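Local coordinates for hypothetical protein Atu1826 (Agrobacterium tumefaciens, PDB 2I3D) that is of unknown function but is probably a hydrolase of the alpha/beta hydrolase fold, related in sequence to X-Pro dipeptidyl-peptidases of the S15 family, at residues 173-178 and 202-207; 135-140 and 162-167. One frame throughout, in Å; residues are numbered along the deposited sequence. Where two conformers were deposited one is given.

Contact 1 (173-178 and 202-207); sequences IINGDA and ITHRTL
Ile173 to Gly176 pair in parallel with His204 to Leu207, joining the last two strands of an alpha/beta hydrolase sheet; helix 184-195 makes the crossover of this beta-alpha-beta unit. The two strands run at 17° to each other. Their ladder begins with Ile173 N donating a hydrogen bond to Thr203 O (2.9 Å), continues through Arg205 N to Ile173 O and Asn175 N to Arg205 O, and tightens at Leu207 N to Asn175 O (2.8 Å). Beyond the paired glycine, Asp177 N still reaches Leu207 O, while Asp177 OD1 turns to Gly209 N.

On the face toward helix 184-195, the side chain of His204 can be followed outward. CB and CG of His204 pass Ile173 O more loosely, both at 4.1 Å. CG stands anti to the backbone N (chi1 175°), which lets the ring lean over the neighbouring strand: CD2 lies 3.4 Å from Ile173 O, with that oxygen at the ring edge, and NE2 at the tip meets Asn175 ND2 at 2.7 Å. This last bond is short but weak, bent to 128° at the hydrogen. The amide and imidazole planes are only slightly tilted against each other. Further back on this face Ile173 CD1 touches Ile202 CG2. The opposite face carries Ile174, whose CD1 lies against Arg205 CB at 4.0 Å, beneath helix 218-233.

Gly176 lies near a probable Ser-His-Asp triad (Ser130, His212, Asp179), at the strand end where this fold commonly places its catalytic acid. Beside the histidine, a water bridges the strands: it donates to Asn175 OD1 at 2.9 Å and is hydrogen-bonded to Thr206 OG1 at 3.0 Å.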
loop_
_atom_site.group_PDB
_atom_site.type_symbol
_atom_site.label_atom_id
_atom_site.label_comp_id
_atom_site.label_asym_id
_atom_site.label_seq_id
_atom_site.Cartn_x
_atom_site.Cartn_y
_atom_site.Cartn_z
ATOM N N ILE B 173 1.357 5.397 19.758
ATOM C CA ILE B 173 2.284 5.829 18.714
ATOM C C ILE B 173 3.092 4.591 18.417
ATOM O O ILE B 173 3.643 3.956 19.336
ATOM C CB ILE B 173 3.163 7.011 19.166
ATOM C CG1 ILE B 173 2.282 8.243 19.372
ATOM C CG2 ILE B 173 4.258 7.289 18.155
ATOM C CD1 ILE B 173 2.999 9.483 19.909
ATOM N N ILE B 174 3.168 4.228 17.125
ATOM C CA ILE B 174 3.906 3.014 16.779
ATOM C C ILE B 174 4.776 3.297 15.559
ATOM O O ILE B 174 4.323 3.914 14.593
ATOM C CB ILE B 174 2.939 1.773 16.631
ATOM C CG1 ILE B 174 3.669 0.506 16.240
ATOM C CG2 ILE B 174 1.778 2.136 15.655
ATOM C CD1 ILE B 174 2.787 -0.700 16.736
ATOM N N ASN B 175 6.046 2.912 15.644
ATOM C CA ASN B 175 7.026 3.240 14.576
ATOM C C ASN B 175 8.037 2.126 14.522
ATOM O O ASN B 175 8.158 1.345 15.468
ATOM C CB ASN B 175 7.735 4.596 14.788
ATOM C CG ASN B 175 8.635 4.622 16.063
ATOM O OD1 ASN B 175 9.853 4.902 16.009
ATOM N ND2 ASN B 175 8.026 4.356 17.208
ATOM N N GLY B 176 8.731 2.037 13.410
ATOM C CA GLY B 176 9.767 1.005 13.273
ATOM C C GLY B 176 11.189 1.497 13.485
ATOM O O GLY B 176 11.527 2.636 13.160
ATOM N N ASP B 177 12.072 0.590 13.909
ATOM C CA ASP B 177 13.451 1.008 14.198
ATOM C C ASP B 177 14.321 0.989 12.935
ATOM O O ASP B 177 15.518 1.325 12.998
ATOM C CB ASP B 177 14.095 0.197 15.342
ATOM C CG ASP B 177 14.306 -1.266 14.996
ATOM O OD1 ASP B 177 14.177 -1.664 13.806
ATOM O OD2 ASP B 177 14.644 -2.037 15.939
ATOM N N ALA B 178 13.734 0.632 11.794
ATOM C CA ALA B 178 14.451 0.670 10.502
ATOM C C ALA B 178 13.890 1.773 9.574
ATOM O O ALA B 178 14.153 1.811 8.363
ATOM C CB ALA B 178 14.371 -0.700 9.821
ATOM N N ILE B 202 0.710 7.878 26.963
ATOM C CA ILE B 202 1.204 7.604 25.605
ATOM C C ILE B 202 1.777 6.184 25.593
ATOM O O ILE B 202 2.752 5.888 26.325
ATOM C CB ILE B 202 2.273 8.634 25.128
ATOM C CG1 ILE B 202 1.699 10.053 25.125
ATOM C CG2 ILE B 202 2.787 8.275 23.738
ATOM C CD1 ILE B 202 0.522 10.294 24.171
ATOM N N THR B 203 1.156 5.300 24.823
ATOM C CA THR B 203 1.681 3.929 24.661
ATOM C C THR B 203 2.526 3.993 23.393
ATOM O O THR B 203 1.999 4.291 22.310
ATOM C CB THR B 203 0.531 2.904 24.532
ATOM O OG1 THR B 203 -0.147 2.839 25.804
ATOM C CG2 THR B 203 1.069 1.510 24.172
ATOM N N HIS B 204 3.825 3.764 23.535
ATOM C CA HIS B 204 4.737 3.916 22.412
ATOM C C HIS B 204 5.427 2.583 22.145
ATOM O O HIS B 204 6.232 2.118 22.977
ATOM C CB HIS B 204 5.789 4.972 22.707
ATOM C CG HIS B 204 6.830 5.081 21.644
ATOM N ND1 HIS B 204 8.126 5.505 21.886
ATOM C CD2 HIS B 204 6.756 4.827 20.312
ATOM C CE1 HIS B 204 8.802 5.513 20.742
ATOM N NE2 HIS B 204 7.992 5.120 19.775
ATOM N N ARG B 205 5.116 1.965 21.002
ATOM C CA ARG B 205 5.780 0.729 20.645
ATOM C C ARG B 205 6.712 0.975 19.464
ATOM O O ARG B 205 6.315 1.583 18.487
ATOM C CB ARG B 205 4.709 -0.315 20.258
ATOM C CG ARG B 205 5.254 -1.656 19.814
ATOM C CD ARG B 205 5.921 -2.461 21.004
ATOM N NE ARG B 205 6.673 -3.574 20.433
ATOM C CZ ARG B 205 7.859 -3.988 20.857
ATOM N NH1 ARG B 205 8.446 -3.423 21.928
ATOM N NH2 ARG B 205 8.441 -5.016 20.241
ATOM N N THR B 206 7.939 0.479 19.548
ATOM C CA THR B 206 8.886 0.524 18.452
ATOM C C THR B 206 9.036 -0.910 17.933
ATOM O O THR B 206 9.389 -1.834 18.720
ATOM C CB THR B 206 10.234 1.102 18.888
ATOM O OG1 THR B 206 10.038 2.431 19.420
ATOM C CG2 THR B 206 11.236 1.157 17.683
ATOM N N LEU B 207 8.729 -1.118 16.648
ATOM C CA LEU B 207 8.786 -2.479 16.084
ATOM C C LEU B 207 10.131 -2.752 15.466
ATOM O O LEU B 207 10.523 -2.074 14.517
ATOM C CB LEU B 207 7.756 -2.671 14.958
ATOM C CG LEU B 207 6.290 -2.768 15.320
ATOM C CD1 LEU B 207 5.509 -3.332 14.138
ATOM C CD2 LEU B 207 6.151 -3.681 16.489
HETATM O O HOH W 1 11.191 5.047 18.539
#

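Contact 2 (135-140 and 162-167); sequences IGMQLL and SFLAPC
Helix 131-142, which follows the probable nucleophile elbow of this alpha/beta hydrolase fold, is flanked by the irregular segment 162-167, with Phe163 and Leu164 laid against Gln138 and Met137. No hydrogen bond crosses between them; the contact is apolar. With CG between its backbone N and carbonyl carbon (chi1 63°), Phe163 turns CE1, CZ and CE2 to the helix. Gln138 CG sits over one face, off centre toward the rim, in a CH-pi contact 3.7 Å from the ring centroid and only 3.4 Å from CZ. At the ring edge, Met137 O comes within 3.4 Å of CE1, and Met137 CB lies in the ring plane. The amide of Gln138 turns back to its own helix in a weak bond to Trp134 O.

Leu164, centre of an inverse gamma turn, points its methyls at the end of Met137, a selenomethionine modelled in two conformers. In the one described here the two side chains cross at about a right angle, and Met137 CE approaches Leu164 CD1 to 3.5 Å, a closeness that is doubtful because it rests on one of two conformers. Three residues further along the helix, Leu140 CD2 packs on Cys167 SG at 4.0 Å.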
loop_
_atom_site.group_PDB
_atom_site.type_symbol
_atom_site.label_atom_id
_atom_site.label_comp_id
_atom_site.label_asym_id
_atom_site.label_seq_id
_atom_site.Cartn_x
_atom_site.Cartn_y
_atom_site.Cartn_z
ATOM N N ILE B 135 -2.127 14.926 10.411
ATOM C CA ILE B 135 -3.505 15.438 10.326
ATOM C C ILE B 135 -4.401 14.907 11.474
ATOM O O ILE B 135 -5.166 15.670 12.098
ATOM C CB ILE B 135 -4.140 15.127 8.960
ATOM C CG1 ILE B 135 -3.238 15.638 7.803
ATOM C CG2 ILE B 135 -5.610 15.684 8.906
ATOM C CD1 ILE B 135 -3.150 17.195 7.735
ATOM N N GLY B 136 -4.274 13.609 11.802
ATOM C CA GLY B 136 -5.091 13.041 12.850
ATOM C C GLY B 136 -4.890 13.706 14.204
ATOM O O GLY B 136 -5.859 13.971 14.943
HETATM N N MSE B 137 -3.637 13.974 14.537
HETATM C CA MSE B 137 -3.370 14.583 15.845
HETATM C C MSE B 137 -3.835 16.049 15.870
HETATM O O MSE B 137 -4.214 16.559 16.937
HETATM C CB MSE B 137 -1.922 14.367 16.307
HETATM C CG MSE B 137 -1.602 12.865 16.479
HETATM SE SE MSE B 137 0.023 12.466 17.437
HETATM C CE MSE B 137 -0.693 12.648 19.260
ATOM N N GLN B 138 -3.818 16.716 14.708
ATOM C CA GLN B 138 -4.352 18.068 14.637
ATOM C C GLN B 138 -5.883 18.001 14.842
ATOM O O GLN B 138 -6.482 18.853 15.527
ATOM C CB GLN B 138 -4.024 18.699 13.292
ATOM C CG GLN B 138 -2.541 19.041 13.141
ATOM C CD GLN B 138 -2.263 19.667 11.776
ATOM O OE1 GLN B 138 -2.665 20.818 11.509
ATOM N NE2 GLN B 138 -1.626 18.882 10.886
ATOM N N LEU B 139 -6.527 16.992 14.266
ATOM C CA LEU B 139 -7.987 16.895 14.428
ATOM C C LEU B 139 -8.321 16.613 15.911
ATOM O O LEU B 139 -9.242 17.209 16.489
ATOM C CB LEU B 139 -8.547 15.806 13.523
ATOM C CG LEU B 139 -10.074 15.651 13.532
ATOM C CD1 LEU B 139 -10.737 16.888 12.890
ATOM C CD2 LEU B 139 -10.452 14.364 12.795
ATOM N N LEU B 140 -7.541 15.717 16.522
ATOM C CA LEU B 140 -7.648 15.399 17.945
ATOM C C LEU B 140 -7.603 16.666 18.794
ATOM O O LEU B 140 -8.444 16.879 19.672
ATOM C CB LEU B 140 -6.452 14.502 18.313
ATOM C CG LEU B 140 -6.188 14.212 19.805
ATOM C CD1 LEU B 140 -7.251 13.278 20.299
ATOM C CD2 LEU B 140 -4.827 13.605 20.022
ATOM N N SER B 162 4.214 20.510 17.382
ATOM C CA SER B 162 4.363 21.229 18.623
ATOM C C SER B 162 3.010 21.841 19.041
ATOM O O SER B 162 2.891 22.310 20.177
ATOM C CB SER B 162 5.494 22.256 18.548
ATOM O OG SER B 162 5.045 23.331 17.849
ATOM N N PHE B 163 1.990 21.775 18.168
ATOM C CA PHE B 163 0.585 22.142 18.545
ATOM C C PHE B 163 0.010 21.244 19.673
ATOM O O PHE B 163 -1.002 21.574 20.273
ATOM C CB PHE B 163 -0.353 22.088 17.334
ATOM C CG PHE B 163 -0.472 20.692 16.740
ATOM C CD1 PHE B 163 -1.376 19.778 17.256
ATOM C CD2 PHE B 163 0.358 20.299 15.693
ATOM C CE1 PHE B 163 -1.457 18.471 16.730
ATOM C CE2 PHE B 163 0.293 18.988 15.183
ATOM C CZ PHE B 163 -0.596 18.086 15.710
ATOM N N LEU B 164 0.593 20.066 19.886
ATOM C CA LEU B 164 0.124 19.161 20.949
ATOM C C LEU B 164 0.588 19.666 22.318
ATOM O O LEU B 164 1.622 19.224 22.889
ATOM C CB LEU B 164 0.672 17.776 20.730
ATOM C CG LEU B 164 -0.006 16.996 19.598
ATOM C CD1 LEU B 164 0.860 15.772 19.198
ATOM C CD2 LEU B 164 -1.476 16.575 19.957
ATOM N N ALA B 165 -0.179 20.582 22.872
ATOM C CA ALA B 165 0.290 21.294 24.061
ATOM C C ALA B 165 -0.884 21.761 24.933
ATOM O O ALA B 165 -1.173 22.966 25.011
ATOM C CB ALA B 165 1.154 22.469 23.648
ATOM N N PRO B 166 -1.507 20.825 25.670
ATOM C CA PRO B 166 -1.031 19.453 25.665
ATOM C C PRO B 166 -1.905 18.558 24.772
ATOM O O PRO B 166 -3.015 18.931 24.342
ATOM C CB PRO B 166 -1.202 19.036 27.138
ATOM C CG PRO B 166 -2.485 19.765 27.526
ATOM C CD PRO B 166 -2.629 20.999 26.626
ATOM N N CYS B 167 -1.351 17.396 24.492
ATOM C CA CYS B 167 -2.107 16.342 23.910
ATOM C C CYS B 167 -3.271 16.029 24.861
ATOM O O CYS B 167 -3.050 15.802 26.044
ATOM C CB CYS B 167 -1.212 15.142 23.661
ATOM S SG CYS B 167 -2.055 13.772 22.851
#

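How the contacts relate
Along the chain contact 2 closes before contact 1 opens: segment 162-167 lies in the loop that leads into strand 171-176, the first strand of contact 1. Their centres are 18 Å apart and their nearest atoms about 5 Å, without touching. Two common neighbours bridge this distance. Phe149 of strand 146-152 meets Ile173 and Ile202 of contact 1 as well as Met137 and Leu140 of contact 2, and Leu194 of helix 184-195 packs on Ile202, Leu164 and Cys167. Contact 1 forms one edge of the sheet within this chain, while contact 2 joins a loop to the helix after the probable nucleophile elbow, with Phe149 and Leu194 as apolar neighbours common to both.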